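Local coordinates for protein amidohydrolase (Staphylococcus aureus, PDB 3NUR) that probably hydrolyses carbon-nitrogen bonds of a still undefined amide-like substrate, as a TIM-barrel amidohydrolase that holds a calcium ion, at residues R149-L154 against L185-Y190; K246-I251 against I308-Y313. All coordinates share one frame; numbering follows the deposited sequence.

Contact 1: residues R149-L154 against L185-Y190; sequences RCINDL and LDVPIY
Ile151, near the C-terminal end of helix 140-152, faces Leu185, where helix 176-185 gives way to the run into strand 189-192; their CA atoms, 7.3 Å apart, are the nearest pair of the two backbones. Asp186, with positive phi, closes helix 176-185 in a Schellman motif and turns the chain so that Val187 also points its side chain at helix 140-152, while Ile189 and Tyr190 run on into the sheet. On the other segment, Arg149 O takes the backbone N-H groups of both Asp153 and Leu154.

Ile151 fills the middle of the contact. Its CG1 lies beside the backbone N (chi1 -54°), which brings this methylene to Leu185 CD1 at 3.7 Å, the two side chains slanting across each other. The same Ile151 CG1 is 4.1 Å from Val187 CG2, and here the side chains meet tip to tip, Ile151 CD1 adding a second touch on that methyl. The other methyl of Leu185, CD2, comes to the side chain of Asn152, 3.9 Å from Asn152 ND2. That nitrogen is hydrogen-bonded one turn back to Glu148 OE2; against the leucine methyl it makes only van der Waals contact. Phe147 of the same helix covers Leu185, Val187 and Ile189, extending the apolar patch toward the barrel.

Two consecutive outer helices of a TIM barrel pack here near the surface, with Pro188 and Tyr190 bonded through their backbones to Ala159, the first residue of strand 159-162: the layout of parallel beta-alpha-beta crossovers.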
ATOM      1  N   ARG A 149       0.071  -1.028  19.189  1.00 12.54           N
ATOM      2  CA  ARG A 149      -1.080  -0.324  19.770  1.00 12.37           C
ATOM      3  C   ARG A 149      -2.254  -0.329  18.790  1.00 16.16           C
ATOM      4  O   ARG A 149      -3.369  -0.635  19.186  1.00 14.25           O
ATOM      5  CB  ARG A 149      -0.718   1.114  20.177  1.00 13.19           C
ATOM      6  CG  ARG A 149      -1.835   1.828  20.921  1.00 15.10           C
ATOM      7  CD  ARG A 149      -1.472   3.249  21.258  1.00 17.98           C
ATOM      8  NE  ARG A 149      -1.609   4.159  20.121  1.00 17.21           N
ATOM      9  CZ  ARG A 149      -2.703   4.858  19.844  1.00 25.93           C
ATOM     10  NH1 ARG A 149      -2.717   5.693  18.821  1.00 16.42           N
ATOM     11  NH2 ARG A 149      -3.798   4.716  20.584  1.00 19.99           N
ATOM     12  N   CYS A 150      -1.994  -0.036  17.504  1.00 12.50           N
ATOM     13  CA  CYS A 150      -3.027  -0.021  16.472  1.00 11.02           C
ATOM     14  C   CYS A 150      -3.699  -1.369  16.335  1.00 12.35           C
ATOM     15  O   CYS A 150      -4.922  -1.435  16.249  1.00 12.39           O
ATOM     16  CB  CYS A 150      -2.438   0.439  15.141  1.00 10.69           C
ATOM     17  SG  CYS A 150      -2.117   2.216  15.068  1.00 14.23           S
ATOM     18  N   ILE A 151      -2.907  -2.444  16.313  1.00  9.07           N
ATOM     19  CA  ILE A 151      -3.452  -3.776  16.137  1.00 10.22           C
ATOM     20  C   ILE A 151      -4.189  -4.228  17.379  1.00 17.51           C
ATOM     21  O   ILE A 151      -5.363  -4.569  17.287  1.00 16.29           O
ATOM     22  CB  ILE A 151      -2.380  -4.796  15.632  1.00 12.59           C
ATOM     23  CG1 ILE A 151      -1.647  -4.320  14.337  1.00 12.74           C
ATOM     24  CG2 ILE A 151      -2.951  -6.227  15.476  1.00 14.85           C
ATOM     25  CD1 ILE A 151      -2.441  -3.702  13.187  1.00 16.34           C
ATOM     26  N   ASN A 152      -3.519  -4.199  18.535  1.00 16.72           N
ATOM     27  CA  ASN A 152      -4.099  -4.697  19.787  1.00 17.14           C
ATOM     28  C   ASN A 152      -5.120  -3.807  20.502  1.00 22.00           C
ATOM     29  O   ASN A 152      -6.044  -4.338  21.110  1.00 22.71           O
ATOM     30  CB  ASN A 152      -3.004  -5.247  20.714  1.00 19.47           C
ATOM     31  CG  ASN A 152      -2.308  -6.468  20.146  1.00 32.28           C
ATOM     32  OD1 ASN A 152      -2.848  -7.194  19.299  1.00 28.30           O
ATOM     33  ND2 ASN A 152      -1.083  -6.709  20.575  1.00 21.18           N
ATOM     34  N   ASP A 153      -4.969  -2.478  20.446  1.00 18.16           N
ATOM     35  CA  ASP A 153      -5.917  -1.570  21.096  1.00 17.27           C
ATOM     36  C   ASP A 153      -6.955  -1.026  20.151  1.00 19.08           C
ATOM     37  O   ASP A 153      -8.080  -0.823  20.575  1.00 19.74           O
ATOM     38  CB  ASP A 153      -5.208  -0.373  21.767  1.00 19.22           C
ATOM     39  CG  ASP A 153      -4.246  -0.700  22.888  1.00 28.83           C
ATOM     40  OD1 ASP A 153      -4.059  -1.904  23.182  1.00 25.94           O
ATOM     41  OD2 ASP A 153      -3.691   0.256  23.492  1.00 37.17           O
ATOM     42  N   LEU A 154      -6.581  -0.719  18.888  1.00 12.86           N
ATOM     43  CA  LEU A 154      -7.502  -0.085  17.960  1.00 11.09           C
ATOM     44  C   LEU A 154      -8.222  -1.037  17.005  1.00 15.65           C
ATOM     45  O   LEU A 154      -9.139  -0.602  16.321  1.00 17.18           O
ATOM     46  CB  LEU A 154      -6.831   1.084  17.190  1.00 10.33           C
ATOM     47  CG  LEU A 154      -6.074   2.145  18.019  1.00 13.60           C
ATOM     48  CD1 LEU A 154      -5.548   3.258  17.116  1.00 13.06           C
ATOM     49  CD2 LEU A 154      -6.983   2.757  19.143  1.00 16.50           C
ATOM     50  N   LEU A 185       2.484  -9.758  14.769  1.00 14.34           N
ATOM     51  CA  LEU A 185       1.069  -9.397  14.837  1.00 13.25           C
ATOM     52  C   LEU A 185       0.216 -10.095  13.761  1.00 16.82           C
ATOM     53  O   LEU A 185      -1.014 -10.004  13.825  1.00 15.96           O
ATOM     54  CB  LEU A 185       0.902  -7.878  14.749  1.00 13.62           C
ATOM     55  CG  LEU A 185       1.530  -7.036  15.870  1.00 17.54           C
ATOM     56  CD1 LEU A 185       1.619  -5.569  15.451  1.00 17.55           C
ATOM     57  CD2 LEU A 185       0.775  -7.189  17.177  1.00 19.35           C
ATOM     58  N   ASP A 186       0.866 -10.804  12.793  1.00 13.43           N
ATOM     59  CA  ASP A 186       0.204 -11.517  11.683  1.00 12.82           C
ATOM     60  C   ASP A 186      -0.634 -10.563  10.804  1.00 13.23           C
ATOM     61  O   ASP A 186      -1.784 -10.849  10.440  1.00 12.76           O
ATOM     62  CB  ASP A 186      -0.627 -12.715  12.192  1.00 15.33           C
ATOM     63  CG  ASP A 186      -0.902 -13.776  11.150  1.00 28.86           C
ATOM     64  OD1 ASP A 186      -0.066 -13.941  10.224  1.00 29.29           O
ATOM     65  OD2 ASP A 186      -1.923 -14.479  11.284  1.00 38.08           O
ATOM     66  N   VAL A 187      -0.050  -9.393  10.502  1.00  9.19           N
ATOM     67  CA  VAL A 187      -0.738  -8.384   9.687  1.00  8.69           C
ATOM     68  C   VAL A 187       0.169  -7.945   8.524  1.00 12.38           C
ATOM     69  O   VAL A 187       1.389  -7.947   8.695  1.00 10.71           O
ATOM     70  CB  VAL A 187      -1.240  -7.167  10.504  1.00 10.76           C
ATOM     71  CG1 VAL A 187      -2.348  -7.561  11.489  1.00 10.00           C
ATOM     72  CG2 VAL A 187      -0.086  -6.440  11.215  1.00 10.16           C
ATOM     73  N   PRO A 188      -0.402  -7.508   7.369  1.00 10.47           N
ATOM     74  CA  PRO A 188       0.464  -7.071   6.261  1.00  8.94           C
ATOM     75  C   PRO A 188       0.877  -5.590   6.361  1.00 10.77           C
ATOM     76  O   PRO A 188       0.311  -4.800   7.125  1.00 10.24           O
ATOM     77  CB  PRO A 188      -0.429  -7.292   5.036  1.00 10.08           C
ATOM     78  CG  PRO A 188      -1.816  -6.980   5.541  1.00 13.63           C
ATOM     79  CD  PRO A 188      -1.836  -7.461   6.979  1.00 10.73           C
ATOM     80  N   ILE A 189       1.867  -5.215   5.542  1.00  8.39           N
ATOM     81  CA  ILE A 189       2.312  -3.827   5.394  1.00  7.94           C
ATOM     82  C   ILE A 189       2.077  -3.464   3.917  1.00  9.74           C
ATOM     83  O   ILE A 189       2.587  -4.139   3.031  1.00 10.50           O
ATOM     84  CB  ILE A 189       3.810  -3.608   5.781  1.00 11.17           C
ATOM     85  CG1 ILE A 189       4.088  -3.871   7.287  1.00 12.05           C
ATOM     86  CG2 ILE A 189       4.271  -2.215   5.369  1.00 11.71           C
ATOM     87  CD1 ILE A 189       5.561  -3.980   7.616  1.00 11.82           C
ATOM     88  N   TYR A 190       1.329  -2.401   3.663  1.00  8.13           N
ATOM     89  CA  TYR A 190       1.095  -1.887   2.311  1.00  7.07           C
ATOM     90  C   TYR A 190       2.198  -0.840   2.085  1.00 10.75           C
ATOM     91  O   TYR A 190       2.300   0.107   2.867  1.00 11.67           O
ATOM     92  CB  TYR A 190      -0.304  -1.213   2.217  1.00  6.36           C
ATOM     93  CG  TYR A 190      -0.873  -1.099   0.811  1.00  8.33           C
ATOM     94  CD1 TYR A 190      -2.099  -1.671   0.486  1.00 10.01           C
ATOM     95  CD2 TYR A 190      -0.210  -0.375  -0.180  1.00  9.11           C
ATOM     96  CE1 TYR A 190      -2.631  -1.575  -0.798  1.00 11.02           C
ATOM     97  CE2 TYR A 190      -0.745  -0.249  -1.469  1.00  8.04           C
ATOM     98  CZ  TYR A 190      -1.958  -0.851  -1.770  1.00 12.59           C
ATOM     99  OH  TYR A 190      -2.473  -0.795  -3.044  1.00 11.16           O
TER

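Contact 2: residues K246-I251 against I308-Y313; sequences KLNMII and IDRILY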
ATOM      1  N   LYS A 246       6.553 -15.569   7.374  1.00 13.18           N
ATOM      2  CA  LYS A 246       5.089 -15.471   7.384  1.00 13.24           C
ATOM      3  C   LYS A 246       4.616 -14.067   7.026  1.00 14.43           C
ATOM      4  O   LYS A 246       3.417 -13.838   6.904  1.00 14.18           O
ATOM      5  CB  LYS A 246       4.519 -15.902   8.746  1.00 16.89           C
ATOM      6  CG  LYS A 246       4.734 -17.382   9.059  1.00 25.82           C
ATOM      7  CD  LYS A 246       4.033 -17.825  10.353  1.00 37.68           C
ATOM      8  CE  LYS A 246       4.735 -17.426  11.638  1.00 53.35           C
ATOM      9  NZ  LYS A 246       4.271 -16.107  12.156  1.00 63.44           N
ATOM     10  N   LEU A 247       5.549 -13.112   6.896  1.00 11.47           N
ATOM     11  CA  LEU A 247       5.218 -11.729   6.563  1.00  9.93           C
ATOM     12  C   LEU A 247       4.679 -11.585   5.140  1.00 13.73           C
ATOM     13  O   LEU A 247       5.247 -12.157   4.213  1.00 12.14           O
ATOM     14  CB  LEU A 247       6.463 -10.811   6.727  1.00 10.58           C
ATOM     15  CG  LEU A 247       6.280  -9.309   6.348  1.00 15.40           C
ATOM     16  CD1 LEU A 247       5.296  -8.603   7.275  1.00 15.87           C
ATOM     17  CD2 LEU A 247       7.596  -8.588   6.284  1.00 17.38           C
ATOM     18  N   ASN A 248       3.607 -10.792   4.972  1.00 10.24           N
ATOM     19  CA  ASN A 248       3.086 -10.426   3.659  1.00 10.75           C
ATOM     20  C   ASN A 248       3.099  -8.924   3.490  1.00 14.00           C
ATOM     21  O   ASN A 248       2.782  -8.171   4.413  1.00 12.23           O
ATOM     22  CB  ASN A 248       1.663 -10.922   3.396  1.00 12.29           C
ATOM     23  CG  ASN A 248       1.552 -12.407   3.386  1.00 22.97           C
ATOM     24  OD1 ASN A 248       2.177 -13.096   2.573  1.00 15.07           O
ATOM     25  ND2 ASN A 248       0.789 -12.920   4.328  1.00 14.49           N
HETATM   26  N   MSE A 249       3.450  -8.489   2.305  1.00 10.42           N
HETATM   27  CA  MSE A 249       3.369  -7.086   1.969  1.00  9.47           C
HETATM   28  C   MSE A 249       2.419  -6.871   0.825  1.00 12.33           C
HETATM   29  O   MSE A 249       2.115  -7.831   0.114  1.00 12.08           O
HETATM   30  CB  MSE A 249       4.755  -6.500   1.765  1.00 11.86           C
HETATM   31  CG  MSE A 249       5.388  -6.346   3.163  1.00 20.13           C
HETATM   32 SE   MSE A 249       6.997  -5.620   3.093  0.60 29.96          SE
HETATM   33  CE  MSE A 249       6.408  -3.777   2.656  1.00 25.37           C
ATOM     34  N   ILE A 250       1.868  -5.653   0.703  1.00  9.33           N
ATOM     35  CA  ILE A 250       0.950  -5.312  -0.384  1.00  7.35           C
ATOM     36  C   ILE A 250       1.540  -4.125  -1.165  1.00  8.56           C
ATOM     37  O   ILE A 250       2.076  -3.191  -0.571  1.00  7.74           O
ATOM     38  CB  ILE A 250      -0.488  -4.979   0.114  1.00  8.97           C
ATOM     39  CG1 ILE A 250      -0.991  -6.003   1.182  1.00  9.16           C
ATOM     40  CG2 ILE A 250      -1.453  -4.912  -1.084  1.00  7.84           C
ATOM     41  CD1 ILE A 250      -2.210  -5.513   1.995  1.00 11.17           C
ATOM     42  N   ILE A 251       1.457  -4.186  -2.495  1.00  7.59           N
ATOM     43  CA  ILE A 251       1.882  -3.103  -3.378  1.00  7.59           C
ATOM     44  C   ILE A 251       0.794  -2.850  -4.400  1.00 11.97           C
ATOM     45  O   ILE A 251       0.156  -3.788  -4.865  1.00 12.01           O
ATOM     46  CB  ILE A 251       3.257  -3.317  -4.036  1.00 10.29           C
ATOM     47  CG1 ILE A 251       3.334  -4.678  -4.798  1.00 10.65           C
ATOM     48  CG2 ILE A 251       4.406  -3.104  -2.992  1.00 10.19           C
ATOM     49  CD1 ILE A 251       4.723  -4.939  -5.514  1.00 17.70           C
ATOM     50  N   ILE A 308      -3.939 -15.543  -9.428  1.00 13.14           N
ATOM     51  CA  ILE A 308      -5.166 -14.979  -8.874  1.00 14.20           C
ATOM     52  C   ILE A 308      -5.189 -14.878  -7.348  1.00 12.99           C
ATOM     53  O   ILE A 308      -5.784 -13.944  -6.836  1.00 10.40           O
ATOM     54  CB  ILE A 308      -6.406 -15.753  -9.421  1.00 19.52           C
ATOM     55  CG1 ILE A 308      -7.650 -14.883  -9.422  1.00 22.05           C
ATOM     56  CG2 ILE A 308      -6.636 -17.097  -8.725  1.00 23.36           C
ATOM     57  CD1 ILE A 308      -7.747 -14.072 -10.774  1.00 37.32           C
ATOM     58  N   ASP A 309      -4.532 -15.816  -6.633  1.00 10.55           N
ATOM     59  CA  ASP A 309      -4.566 -15.838  -5.170  1.00 10.83           C
ATOM     60  C   ASP A 309      -3.857 -14.645  -4.536  1.00 12.17           C
ATOM     61  O   ASP A 309      -3.988 -14.438  -3.334  1.00 11.41           O
ATOM     62  CB  ASP A 309      -3.942 -17.145  -4.637  1.00 13.47           C
ATOM     63  CG  ASP A 309      -4.737 -18.411  -4.927  1.00 26.95           C
ATOM     64  OD1 ASP A 309      -5.976 -18.387  -4.757  1.00 25.91           O
ATOM     65  OD2 ASP A 309      -4.108 -19.450  -5.229  1.00 37.57           O
ATOM     66  N   ARG A 310      -3.064 -13.914  -5.328  1.00  9.24           N
ATOM     67  CA  ARG A 310      -2.235 -12.815  -4.824  1.00  9.04           C
ATOM     68  C   ARG A 310      -2.745 -11.445  -5.238  1.00 11.32           C
ATOM     69  O   ARG A 310      -2.078 -10.438  -4.978  1.00 12.06           O
ATOM     70  CB  ARG A 310      -0.755 -13.024  -5.273  1.00  8.50           C
ATOM     71  CG  ARG A 310      -0.145 -14.397  -4.908  1.00 14.47           C
ATOM     72  CD  ARG A 310      -0.284 -14.814  -3.443  1.00  8.39           C
ATOM     73  NE  ARG A 310       0.453 -13.907  -2.563  1.00 12.34           N
ATOM     74  CZ  ARG A 310       0.738 -14.172  -1.290  1.00 21.77           C
ATOM     75  NH1 ARG A 310       0.345 -15.315  -0.739  1.00 17.88           N
ATOM     76  NH2 ARG A 310       1.421 -13.298  -0.561  1.00 12.18           N
ATOM     77  N   ILE A 311      -3.937 -11.384  -5.845  1.00  7.30           N
ATOM     78  CA  ILE A 311      -4.490 -10.106  -6.294  1.00  7.59           C
ATOM     79  C   ILE A 311      -5.593  -9.618  -5.363  1.00 11.67           C
ATOM     80  O   ILE A 311      -6.540 -10.353  -5.065  1.00 12.08           O
ATOM     81  CB  ILE A 311      -4.955 -10.178  -7.784  1.00  9.86           C
ATOM     82  CG1 ILE A 311      -3.789 -10.624  -8.718  1.00  9.91           C
ATOM     83  CG2 ILE A 311      -5.573  -8.852  -8.254  1.00 10.15           C
ATOM     84  CD1 ILE A 311      -4.257 -11.042 -10.119  1.00 14.77           C
ATOM     85  N   LEU A 312      -5.469  -8.367  -4.923  1.00  8.20           N
ATOM     86  CA  LEU A 312      -6.464  -7.709  -4.072  1.00  7.87           C
ATOM     87  C   LEU A 312      -7.063  -6.543  -4.836  1.00 11.84           C
ATOM     88  O   LEU A 312      -6.445  -6.070  -5.776  1.00 11.87           O
ATOM     89  CB  LEU A 312      -5.827  -7.200  -2.758  1.00  8.10           C
ATOM     90  CG  LEU A 312      -5.158  -8.236  -1.867  1.00 11.37           C
ATOM     91  CD1 LEU A 312      -4.429  -7.554  -0.697  1.00 11.59           C
ATOM     92  CD2 LEU A 312      -6.158  -9.275  -1.367  1.00 12.32           C
ATOM     93  N   TYR A 313      -8.277  -6.107  -4.477  1.00  8.41           N
ATOM     94  CA  TYR A 313      -8.935  -5.006  -5.171  1.00  7.96           C
ATOM     95  C   TYR A 313      -8.678  -3.679  -4.459  1.00  9.33           C
ATOM     96  O   TYR A 313      -8.395  -3.669  -3.263  1.00  9.31           O
ATOM     97  CB  TYR A 313     -10.434  -5.316  -5.337  1.00  8.90           C
ATOM     98  CG  TYR A 313     -11.075  -4.764  -6.593  1.00  9.83           C
ATOM     99  CD1 TYR A 313     -10.359  -4.670  -7.785  1.00 10.48           C
ATOM    100  CD2 TYR A 313     -12.417  -4.382  -6.604  1.00 10.76           C
ATOM    101  CE1 TYR A 313     -10.961  -4.210  -8.960  1.00  9.09           C
ATOM    102  CE2 TYR A 313     -13.030  -3.921  -7.772  1.00 11.63           C
ATOM    103  CZ  TYR A 313     -12.296  -3.827  -8.943  1.00 15.08           C
ATOM    104  OH  TYR A 313     -12.896  -3.354 -10.088  1.00 13.75           O
TER
HETATM  105  O   HOH W   1       0.945 -16.026   1.833  1.00 29.51           O
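A single side-chain hydrogen bond and a small apolar touch join strand 249-251, with the residues leading into it, to the chain that follows helix 296-306. The contact is partly buried, inner at Ile250 and Leu312 and more open at Asn248 and Arg310. The nearest CA atoms, those of Ile250 and Leu312, are 8.6 Å apart, so side chains alone bridge the gap.

Arg310 NH2 gives a hydrogen bond of 3.2 Å to Asn248 OD1, with an N-H...O angle of 158°. The oxygen sits at the guanidinium edge, nearly in its plane, but the nitrogen stands well above the carbonyl plane and off the lone pairs; the amide and guanidinium planes are 59° apart. Water 1 braces the pair: it accepts from Arg310 NH1 at 2.7 Å and donates to Asn248 OD1 at 3.3 Å. Arg310 gets there by folding, bent at chi2 (-51°) and again at chi3. Its NE is held by Phe286 O, and it makes a cation-pi contact with Tyr287, so strand 286-288 helps fix the guanidinium.

In the TIM barrel, strand 249-251 runs parallel between strands 189-192 and 286-288. Residues 308-313 form the run that leaves helix 296-306 and heads back to the barrel toward Asp316, a calcium ligand. Along this path Leu312 points its side chain at the strand. Its CD1 rests against two methyls of one residue, Ile250 CG2 and Ile250 CD1, each at 4.0 Å, the side chains crossing at about a right angle. Tyr287 and helix 336-351, through Asn346 and Leu350, pack round Leu312; Ile250 in turn is touched by Pro188, Tyr190 and Thr289.

Contact 1 and contact 2 meet within the barrel sheet, where strands 189-192 and 249-251 are parallel neighbours: Ile189 O lies 2.9 Å from Ile250 N, a probable hydrogen bond, and Ile189 N faces Asn248 O. Their centres are about 16 Å apart; contact 1 lies out at the surface between helix ends, whereas contact 2 sits nearer the middle of the chain. The chemistry differs accordingly in kind. Residues 149-154 and 185-190 meet through apolar packing with an amide at its margin; 246-251 and 308-313 combine a buried isoleucine-leucine touch with a water-braced arginine-asparagine bond. Along the chain, contact 1 is complete before contact 2 begins.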